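Side-chain contacts in regulatory protein AsnC (PDB 2CG4), which activates transcription of asnA, controls transcription of its own gene and represses gidA expression after transcription: residues I39-R42 with V43-K47; D58-P61 with K62-G65; K80-P83 with S84-K88; A118-H121 with V122-K126. The protein carries 1 engineered substitution. One frame throughout, in Å; residues are numbered along the deposited sequence.

Contact 1: residues I39-R42 with V43-K47; sequences IHVR and VEKMK
V41 and K45, one helical turn apart, carry the side-chain part of this local contact on helix 36-49. The K45 chain runs extended beyond CG and slants across the V41 isopropyl group, bringing its CE to 3.5 Å from V41 CG1. NZ of K45 stands equally near that methyl, so the end of the lysine lies alongside an apolar branch and makes no polar bond with it. V41 meets it with the branch that its first torsion (chi1 151°) sets roughly opposite the backbone N.

One residue further on, R42 and M46 are related in the same i to i+4 manner, but here the methionine leans on backbone: CG of M46 comes within 3.4 Å of R42 O, and the bend at chi3 (-88°) folds CE back over the same carbonyl. M46 N also bonds to R42 O at 3.0 Å, nearly straight at 176°.

Helix 36-49 is the third helix, after 8-19 and 25-32, of the AsnC-type helix-turn-helix domain, and residues 39-44 fall in the predicted DNA-binding motif. The R42 chain, bent at chi2, ends in salt bridges with D7, just before helix 8-19, and D10 on it. V43 faces the buried side, packing on I13, L17 and Y25, while its CG2 rests 3.4 Å from I39 O. On the exposed side H40 and E44 approach mainly through backbone: E44 N bonds to H40 O at 3.2 Å, and E44 CB touches the same oxygen at 3.5 Å.

Contact 2: residues D58-P61 with K62-G65; sequences DVSP and KQLG. With MG (magnesium ion), chain D.
V59, at the end of strand 52-59, meets L64, the third residue of the type I beta turn K62-G65, in the linker between the DNA-binding and ligand-binding domains. This apolar pair is the close-packed part of the contact: CG1 of V59 touches CD1 of L64 at 3.5 Å, the two side chains crossing at about a right angle. L64 reaches back because its CG lies opposite the carbonyl carbon (chi1 -76°), which carries the isobutyl group past the S60 carbonyl oxygen to V59. Its CB comes to 3.3 Å from P61 O. M18 of the second subunit packs on V59, and I150 of that subunit on L64, extending the apolar patch across the interface.

The polar side is looser. S60 OG, set opposite its own backbone N (chi1 158°), accepts a long, weak hydrogen bond of 3.4 Å from Q63 N, though the approach is fairly straight at 165°. L64 N has two bonds, to the carbonyl oxygens of S60 and P61, both weak and strongly bent. Across the turn itself G65 N bonds to K62 O at 2.8 Å. The K62 chain is extended and leads away from the 58-61 segment, and Q63 is likewise exposed, its CB resting 3.7 Å from S60 OG.

At the strand end D58 pairs antiparallel with a strand of the second subunit, so the sheet continues through the dimer. Its OD1 forms a salt bridge with R56 of that subunit, while OD2 binds the magnesium ion at 2.2 Å, matched by D58 OD2 of the second subunit.

Contact 3: residues K80-P83 with S84-K88; sequences KDYP and SALAK
S84 opens the second segment by turning back on D81: its OG stands 3.2 Å from D81 O and has E132 as hydrogen-bond partner, so D81 O and E132 compete for one proton. A chi1 of 42° places this hydroxyl between the backbone N and the carbonyl carbon. A85 follows, its N bonding to D81 O at 3.1 Å with an angle of 161°; the same oxygen takes S84 N weakly. The methyl of A85 packs on L76 and I107. L86 comes next and lies beside Y82, both pointing the same way. With CG opposite the backbone N (chi1 -176°), L86 brings CD2 to 4.0 Å from Y82 CZ and 3.8 Å from Y82 OH, meeting the ring obliquely.

Helix 82-90 is the first helix of the alpha/beta ligand-binding domain of Lrp/AsnC proteins, packed on its four-stranded antiparallel sheet. Y82 also meets the ring of Y100, a residue of the asparagine pocket; its hydroxyl bonds to Q143 of the second subunit, and P145 of that subunit touches both Y82 and L86. A87 continues the helix with N bonded to P83 O at 3.2 Å. At K88 the side chain leaves for a salt bridge with E132.

Contact 4: residues A118-H121 with V122-K126; sequences ALQH and VLINK
H121 and N125, one turn apart on helix 116-127, cross at about a right angle, with the imidazole and amide planes 52° apart. The histidine CG is opposite its backbone N (chi1 174°), which swings the ring forward along the helix until N125 CB sits over one face, 4.2 Å from the ring centroid, as a CH-pi contact. N125 takes a different setting, CG opposite the carbonyl carbon (chi1 -67°), and so folds its amide back toward H121. ND2 of N125 gives a weak, bent bond to H121 O at 3.3 Å, the oxygen that also accepts the backbone N of N125 at 2.9 Å. Here, at 123-126, the helix widens into a pi-type turn, and K126 ends in a salt bridge to E94.

On the next face Q120 and I124 slant across each other. The glutamine bends at chi2, and its CG lies 3.8 Å from I124 CD1; I124 in turn sets CG1 at 3.1 Å from Q120 O, a snug fit against the carbonyl that accepts I124 N. Q143 of the fourth subunit packs on both residues.

L119, V122 and L123 are buried against the sheet: L119 covers V68, C70, V111 and I140, V122 meets C113, and L123 meets T136 and T138. Along the helix, V122 CG2 rests 3.5 Å from A118 O. L142 of the fourth subunit touches L119 and L123. L123 also touches a bound asparagine and Y100 of the fifth subunit, consistent with an effector site formed between subunits of the Lrp/AsnC ligand-binding domain.

In the fold
The four contacts follow one another along the chain and divide between two domains. Contact 1 lies in the DNA-binding domain, and contacts 3 and 4 lie on the two helices of the ligand-binding domain, their centres 19 Å apart and nearest atoms about 6 Å apart. Contact 2 sits in the linker, its centre 31 Å from that of contact 1 and 21 Å from that of contact 4. Contacts 1 and 4 fall on opposite sides of the chain's centre, 44 Å between centres. L123 of contact 4 touches a bound asparagine, about 4 Å away, while the Y82 side chain of contact 3 is about 6 Å from one. Contacts 2 and 3 both touch the second subunit.

Contact 1: residues I39-R42 with V43-K47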
loop_
_atom_site.group_PDB
_atom_site.type_symbol
_atom_site.label_atom_id
_atom_site.label_comp_id
_atom_site.label_asym_id
_atom_site.label_seq_id
_atom_site.Cartn_x
_atom_site.Cartn_y
_atom_site.Cartn_z
ATOM N N ILE A 39 49.058 6.966 22.438
ATOM C CA ILE A 39 47.831 6.201 22.632
ATOM C C ILE A 39 46.882 6.841 23.645
ATOM O O ILE A 39 45.687 6.974 23.392
ATOM C CB ILE A 39 48.151 4.764 23.063
ATOM C CG1 ILE A 39 48.576 3.945 21.844
ATOM C CG2 ILE A 39 46.954 4.133 23.751
ATOM C CD1 ILE A 39 49.299 2.691 22.193
ATOM N N HIS A 40 47.409 7.244 24.791
ATOM C CA HIS A 40 46.587 7.963 25.752
ATOM C C HIS A 40 45.983 9.223 25.119
ATOM O O HIS A 40 44.831 9.576 25.380
ATOM C CB HIS A 40 47.404 8.315 26.997
ATOM C CG HIS A 40 46.598 8.941 28.090
ATOM N ND1 HIS A 40 46.243 8.261 29.234
ATOM C CD2 HIS A 40 46.072 10.184 28.210
ATOM C CE1 HIS A 40 45.535 9.059 30.015
ATOM N NE2 HIS A 40 45.416 10.232 29.417
ATOM N N VAL A 41 46.771 9.892 24.282
ATOM C CA VAL A 41 46.420 11.223 23.790
ATOM C C VAL A 41 45.498 11.127 22.572
ATOM O O VAL A 41 44.530 11.870 22.461
ATOM C CB VAL A 41 47.693 12.072 23.488
ATOM C CG1 VAL A 41 47.435 13.093 22.389
ATOM C CG2 VAL A 41 48.175 12.768 24.754
ATOM N N ARG A 42 45.800 10.195 21.675
ATOM C CA ARG A 42 44.900 9.837 20.585
ATOM C C ARG A 42 43.480 9.576 21.083
ATOM O O ARG A 42 42.527 10.184 20.595
ATOM C CB ARG A 42 45.428 8.603 19.844
ATOM C CG ARG A 42 46.806 8.793 19.232
ATOM C CD ARG A 42 46.908 10.131 18.517
ATOM N NE ARG A 42 47.887 10.099 17.435
ATOM C CZ ARG A 42 47.603 9.798 16.173
ATOM N NH1 ARG A 42 46.360 9.489 15.825
ATOM N NH2 ARG A 42 48.564 9.792 15.256
ATOM N N VAL A 43 43.349 8.666 22.046
ATOM C CA VAL A 43 42.067 8.354 22.677
ATOM C C VAL A 43 41.381 9.612 23.222
ATOM O O VAL A 43 40.159 9.767 23.109
ATOM C CB VAL A 43 42.242 7.302 23.811
ATOM C CG1 VAL A 43 41.047 7.299 24.756
ATOM C CG2 VAL A 43 42.474 5.913 23.222
ATOM N N GLU A 44 42.175 10.511 23.800
ATOM C CA GLU A 44 41.648 11.707 24.452
ATOM C C GLU A 44 41.173 12.746 23.441
ATOM O O GLU A 44 40.208 13.469 23.686
ATOM C CB GLU A 44 42.706 12.328 25.365
ATOM C CG GLU A 44 42.186 12.752 26.732
ATOM C CD GLU A 44 41.186 13.896 26.671
ATOM O OE1 GLU A 44 41.447 14.945 27.299
ATOM O OE2 GLU A 44 40.137 13.748 26.006
ATOM N N LYS A 45 41.865 12.828 22.310
ATOM C CA LYS A 45 41.420 13.683 21.215
ATOM C C LYS A 45 40.089 13.178 20.648
ATOM O O LYS A 45 39.153 13.957 20.471
ATOM C CB LYS A 45 42.489 13.764 20.122
ATOM C CG LYS A 45 43.602 14.786 20.389
ATOM C CD LYS A 45 44.820 14.489 19.514
ATOM C CE LYS A 45 46.064 15.241 19.972
ATOM N NZ LYS A 45 47.306 14.731 19.306
ATOM N N MET A 46 40.008 11.874 20.385
ATOM C CA MET A 46 38.763 11.238 19.942
ATOM C C MET A 46 37.596 11.410 20.918
ATOM O O MET A 46 36.449 11.466 20.497
ATOM C CB MET A 46 38.987 9.760 19.634
ATOM C CG MET A 46 39.938 9.538 18.486
ATOM S SD MET A 46 39.992 7.838 17.897
ATOM C CE MET A 46 41.263 7.133 18.948
ATOM N N LYS A 47 37.882 11.508 22.212
ATOM C CA LYS A 47 36.833 11.827 23.182
ATOM C C LYS A 47 36.301 13.253 23.031
ATOM O O LYS A 47 35.086 13.456 23.008
ATOM C CB LYS A 47 37.300 11.573 24.618
ATOM C CG LYS A 47 37.413 10.100 24.980
ATOM C CD LYS A 47 37.696 9.909 26.461
ATOM C CE LYS A 47 38.570 8.683 26.689
ATOM N NZ LYS A 47 38.750 8.357 28.144
#

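Contact 2: residues D58-P61 with K62-G65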
loop_
_atom_site.group_PDB
_atom_site.type_symbol
_atom_site.label_atom_id
_atom_site.label_comp_id
_atom_site.label_asym_id
_atom_site.label_seq_id
_atom_site.Cartn_x
_atom_site.Cartn_y
_atom_site.Cartn_z
ATOM N N ASP A 58 28.370 -3.799 27.696
ATOM C CA ASP A 58 27.254 -4.208 26.857
ATOM C C ASP A 58 26.415 -5.298 27.517
ATOM O O ASP A 58 26.939 -6.258 28.090
ATOM C CB ASP A 58 27.745 -4.686 25.490
ATOM C CG ASP A 58 28.292 -3.557 24.633
ATOM O OD1 ASP A 58 29.209 -3.816 23.828
ATOM O OD2 ASP A 58 27.809 -2.412 24.763
ATOM N N VAL A 59 25.105 -5.136 27.414
ATOM C CA VAL A 59 24.139 -6.006 28.061
ATOM C C VAL A 59 23.326 -6.730 26.983
ATOM O O VAL A 59 23.307 -6.305 25.829
ATOM C CB VAL A 59 23.232 -5.168 28.997
ATOM C CG1 VAL A 59 21.774 -5.519 28.817
ATOM C CG2 VAL A 59 23.663 -5.330 30.446
ATOM N N SER A 60 22.673 -7.828 27.339
ATOM C CA SER A 60 21.819 -8.534 26.383
ATOM C C SER A 60 20.373 -8.546 26.837
ATOM O O SER A 60 20.034 -9.252 27.784
ATOM C CB SER A 60 22.296 -9.974 26.169
ATOM O OG SER A 60 21.245 -10.785 25.666
ATOM N N PRO A 61 19.511 -7.773 26.150
ATOM C CA PRO A 61 18.149 -7.524 26.619
ATOM C C PRO A 61 17.340 -8.813 26.661
ATOM O O PRO A 61 16.467 -8.971 27.514
ATOM C CB PRO A 61 17.573 -6.585 25.550
ATOM C CG PRO A 61 18.759 -6.014 24.853
ATOM C CD PRO A 61 19.784 -7.096 24.873
ATOM N N LYS A 62 17.641 -9.714 25.731
ATOM C CA LYS A 62 16.961 -10.994 25.598
ATOM C C LYS A 62 17.180 -11.879 26.826
ATOM O O LYS A 62 16.235 -12.485 27.349
ATOM C CB LYS A 62 17.459 -11.689 24.327
ATOM C CG LYS A 62 17.139 -13.162 24.207
ATOM C CD LYS A 62 18.140 -13.829 23.257
ATOM C CE LYS A 62 17.731 -15.259 22.897
ATOM N NZ LYS A 62 18.410 -15.745 21.655
ATOM N N GLN A 63 18.428 -11.944 27.283
ATOM C CA GLN A 63 18.772 -12.707 28.476
ATOM C C GLN A 63 18.299 -12.003 29.748
ATOM O O GLN A 63 18.366 -12.566 30.847
ATOM C CB GLN A 63 20.274 -12.974 28.532
ATOM C CG GLN A 63 20.626 -14.445 28.429
ATOM C CD GLN A 63 20.731 -14.928 26.997
ATOM O OE1 GLN A 63 21.787 -14.821 26.369
ATOM N NE2 GLN A 63 19.637 -15.469 26.474
ATOM N N LEU A 64 17.808 -10.778 29.584
ATOM C CA LEU A 64 17.096 -10.076 30.648
ATOM C C LEU A 64 15.586 -10.231 30.505
ATOM O O LEU A 64 14.813 -9.647 31.273
ATOM C CB LEU A 64 17.487 -8.600 30.670
ATOM C CG LEU A 64 18.865 -8.297 31.264
ATOM C CD1 LEU A 64 19.333 -6.898 30.893
ATOM C CD2 LEU A 64 18.845 -8.474 32.782
ATOM N N GLY A 65 15.171 -11.022 29.519
ATOM C CA GLY A 65 13.763 -11.364 29.344
ATOM C C GLY A 65 12.975 -10.364 28.513
ATOM O O GLY A 65 11.757 -10.244 28.659
HETATM MG MG MG D . 28.608 -0.457 24.136
#

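Contact 3: residues K80-P83 with S84-K88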
loop_
_atom_site.group_PDB
_atom_site.type_symbol
_atom_site.label_atom_id
_atom_site.label_comp_id
_atom_site.label_asym_id
_atom_site.label_seq_id
_atom_site.Cartn_x
_atom_site.Cartn_y
_atom_site.Cartn_z
ATOM N N LYS A 80 3.445 18.688 10.988
ATOM C CA LYS A 80 4.047 19.695 11.870
ATOM C C LYS A 80 4.107 19.217 13.319
ATOM O O LYS A 80 4.713 19.867 14.168
ATOM C CB LYS A 80 3.290 21.026 11.786
ATOM C CG LYS A 80 1.810 20.907 12.071
ATOM C CD LYS A 80 1.261 22.170 12.690
ATOM C CE LYS A 80 -0.046 21.884 13.417
ATOM N NZ LYS A 80 -1.121 21.430 12.486
ATOM N N ASP A 81 3.483 18.072 13.582
ATOM C CA ASP A 81 3.274 17.568 14.938
ATOM C C ASP A 81 4.473 16.782 15.462
ATOM O O ASP A 81 4.488 16.368 16.620
ATOM C CB ASP A 81 2.024 16.674 14.974
ATOM C CG ASP A 81 0.728 17.470 15.049
ATOM O OD1 ASP A 81 0.777 18.676 15.408
ATOM O OD2 ASP A 81 -0.341 16.878 14.756
ATOM N N TYR A 82 5.465 16.564 14.600
ATOM C CA TYR A 82 6.641 15.753 14.925
ATOM C C TYR A 82 7.381 16.151 16.211
ATOM O O TYR A 82 7.627 15.300 17.072
ATOM C CB TYR A 82 7.615 15.755 13.752
ATOM C CG TYR A 82 8.987 15.204 14.083
ATOM C CD1 TYR A 82 9.150 13.887 14.522
ATOM C CD2 TYR A 82 10.128 15.995 13.943
ATOM C CE1 TYR A 82 10.408 13.376 14.819
ATOM C CE2 TYR A 82 11.386 15.492 14.238
ATOM C CZ TYR A 82 11.515 14.183 14.674
ATOM O OH TYR A 82 12.755 13.689 14.953
ATOM N N PRO A 83 7.760 17.439 16.344
ATOM C CA PRO A 83 8.478 17.864 17.553
ATOM C C PRO A 83 7.765 17.544 18.876
ATOM O O PRO A 83 8.422 17.161 19.847
ATOM C CB PRO A 83 8.622 19.371 17.358
ATOM C CG PRO A 83 8.600 19.556 15.879
ATOM C CD PRO A 83 7.586 18.558 15.398
ATOM N N SER A 84 6.442 17.681 18.926
ATOM C CA SER A 84 5.735 17.447 20.188
ATOM C C SER A 84 5.441 15.964 20.447
ATOM O O SER A 84 5.621 15.476 21.559
ATOM C CB SER A 84 4.461 18.304 20.297
ATOM O OG SER A 84 3.740 18.344 19.075
ATOM N N ALA A 85 5.008 15.246 19.417
ATOM C CA ALA A 85 5.022 13.779 19.440
ATOM C C ALA A 85 6.339 13.207 19.971
ATOM O O ALA A 85 6.341 12.408 20.905
ATOM C CB ALA A 85 4.721 13.221 18.051
ATOM N N LEU A 86 7.453 13.616 19.372
ATOM C CA LEU A 86 8.776 13.173 19.818
ATOM C C LEU A 86 9.035 13.451 21.303
ATOM O O LEU A 86 9.544 12.597 22.022
ATOM C CB LEU A 86 9.874 13.807 18.955
ATOM C CG LEU A 86 11.331 13.398 19.216
ATOM C CD1 LEU A 86 11.656 11.980 18.701
ATOM C CD2 LEU A 86 12.285 14.429 18.617
ATOM N N ALA A 87 8.683 14.650 21.756
ATOM C CA ALA A 87 8.858 15.040 23.156
ATOM C C ALA A 87 8.085 14.143 24.136
ATOM O O ALA A 87 8.582 13.820 25.215
ATOM C CB ALA A 87 8.460 16.479 23.336
ATOM N N LYS A 88 6.870 13.748 23.760
ATOM C CA LYS A 88 6.095 12.775 24.529
ATOM C C LYS A 88 6.692 11.365 24.488
ATOM O O LYS A 88 6.650 10.640 25.488
ATOM C CB LYS A 88 4.651 12.706 24.029
ATOM C CG LYS A 88 4.028 14.024 23.659
ATOM C CD LYS A 88 2.937 14.423 24.618
ATOM C CE LYS A 88 2.375 15.789 24.249
ATOM N NZ LYS A 88 1.135 15.680 23.435
#

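Contact 4: residues A118-H121 with V122-K126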
loop_
_atom_site.group_PDB
_atom_site.type_symbol
_atom_site.label_atom_id
_atom_site.label_comp_id
_atom_site.label_asym_id
_atom_site.label_seq_id
_atom_site.Cartn_x
_atom_site.Cartn_y
_atom_site.Cartn_z
ATOM N N ALA A 118 2.782 -6.911 27.937
ATOM C CA ALA A 118 3.502 -5.645 28.106
ATOM C C ALA A 118 3.438 -4.718 26.887
ATOM O O ALA A 118 3.080 -3.549 27.019
ATOM C CB ALA A 118 4.959 -5.909 28.499
ATOM N N LEU A 119 3.794 -5.228 25.709
ATOM C CA LEU A 119 3.724 -4.422 24.477
ATOM C C LEU A 119 2.341 -3.834 24.237
ATOM O O LEU A 119 2.219 -2.699 23.803
ATOM C CB LEU A 119 4.153 -5.228 23.243
ATOM C CG LEU A 119 4.028 -4.492 21.898
ATOM C CD1 LEU A 119 5.143 -3.458 21.717
ATOM C CD2 LEU A 119 4.009 -5.459 20.724
ATOM N N GLN A 120 1.308 -4.624 24.503
ATOM C CA GLN A 120 -0.066 -4.190 24.347
ATOM C C GLN A 120 -0.405 -3.029 25.290
ATOM O O GLN A 120 -1.095 -2.095 24.896
ATOM C CB GLN A 120 -1.006 -5.376 24.584
ATOM C CG GLN A 120 -2.470 -5.012 24.715
ATOM C CD GLN A 120 -2.922 -4.929 26.158
ATOM O OE1 GLN A 120 -2.632 -5.817 26.956
ATOM N NE2 GLN A 120 -3.628 -3.855 26.502
ATOM N N HIS A 121 0.086 -3.093 26.528
ATOM C CA HIS A 121 -0.147 -2.037 27.520
ATOM C C HIS A 121 0.544 -0.727 27.131
ATOM O O HIS A 121 -0.058 0.342 27.219
ATOM C CB HIS A 121 0.300 -2.486 28.924
ATOM C CG HIS A 121 0.218 -1.404 29.962
ATOM N ND1 HIS A 121 -0.951 -1.091 30.624
ATOM C CD2 HIS A 121 1.157 -0.546 30.436
ATOM C CE1 HIS A 121 -0.729 -0.090 31.458
ATOM N NE2 HIS A 121 0.541 0.259 31.365
ATOM N N VAL A 122 1.799 -0.815 26.696
ATOM C CA VAL A 122 2.526 0.357 26.183
ATOM C C VAL A 122 1.865 1.005 24.953
ATOM O O VAL A 122 1.543 2.193 24.982
ATOM C CB VAL A 122 4.014 0.036 25.874
ATOM C CG1 VAL A 122 4.730 1.267 25.339
ATOM C CG2 VAL A 122 4.716 -0.491 27.121
ATOM N N LEU A 123 1.657 0.238 23.883
ATOM C CA LEU A 123 0.926 0.752 22.714
ATOM C C LEU A 123 -0.321 1.540 23.097
ATOM O O LEU A 123 -0.473 2.701 22.713
ATOM C CB LEU A 123 0.534 -0.375 21.765
ATOM C CG LEU A 123 1.486 -0.547 20.591
ATOM C CD1 LEU A 123 1.030 -1.696 19.719
ATOM C CD2 LEU A 123 1.595 0.758 19.797
ATOM N N ILE A 124 -1.212 0.893 23.846
ATOM C CA ILE A 124 -2.541 1.429 24.104
ATOM C C ILE A 124 -2.482 2.598 25.081
ATOM O O ILE A 124 -3.105 3.632 24.865
ATOM C CB ILE A 124 -3.504 0.327 24.605
ATOM C CG1 ILE A 124 -3.619 -0.793 23.559
ATOM C CG2 ILE A 124 -4.883 0.906 24.896
ATOM C CD1 ILE A 124 -4.554 -1.935 23.947
ATOM N N ASN A 125 -1.690 2.444 26.139
ATOM C CA ASN A 125 -1.763 3.342 27.283
ATOM C C ASN A 125 -0.677 4.412 27.325
ATOM O O ASN A 125 -0.872 5.459 27.946
ATOM C CB ASN A 125 -1.778 2.543 28.581
ATOM C CG ASN A 125 -3.045 1.737 28.739
ATOM O OD1 ASN A 125 -4.152 2.274 28.673
ATOM N ND2 ASN A 125 -2.891 0.436 28.929
ATOM N N LYS A 126 0.451 4.159 26.665
ATOM C CA LYS A 126 1.554 5.119 26.676
ATOM C C LYS A 126 1.802 5.780 25.324
ATOM O O LYS A 126 2.006 6.996 25.250
ATOM C CB LYS A 126 2.840 4.474 27.201
ATOM C CG LYS A 126 2.769 4.055 28.666
ATOM C CD LYS A 126 3.985 3.224 29.052
ATOM C CE LYS A 126 3.910 2.729 30.488
ATOM N NZ LYS A 126 5.264 2.410 31.029
#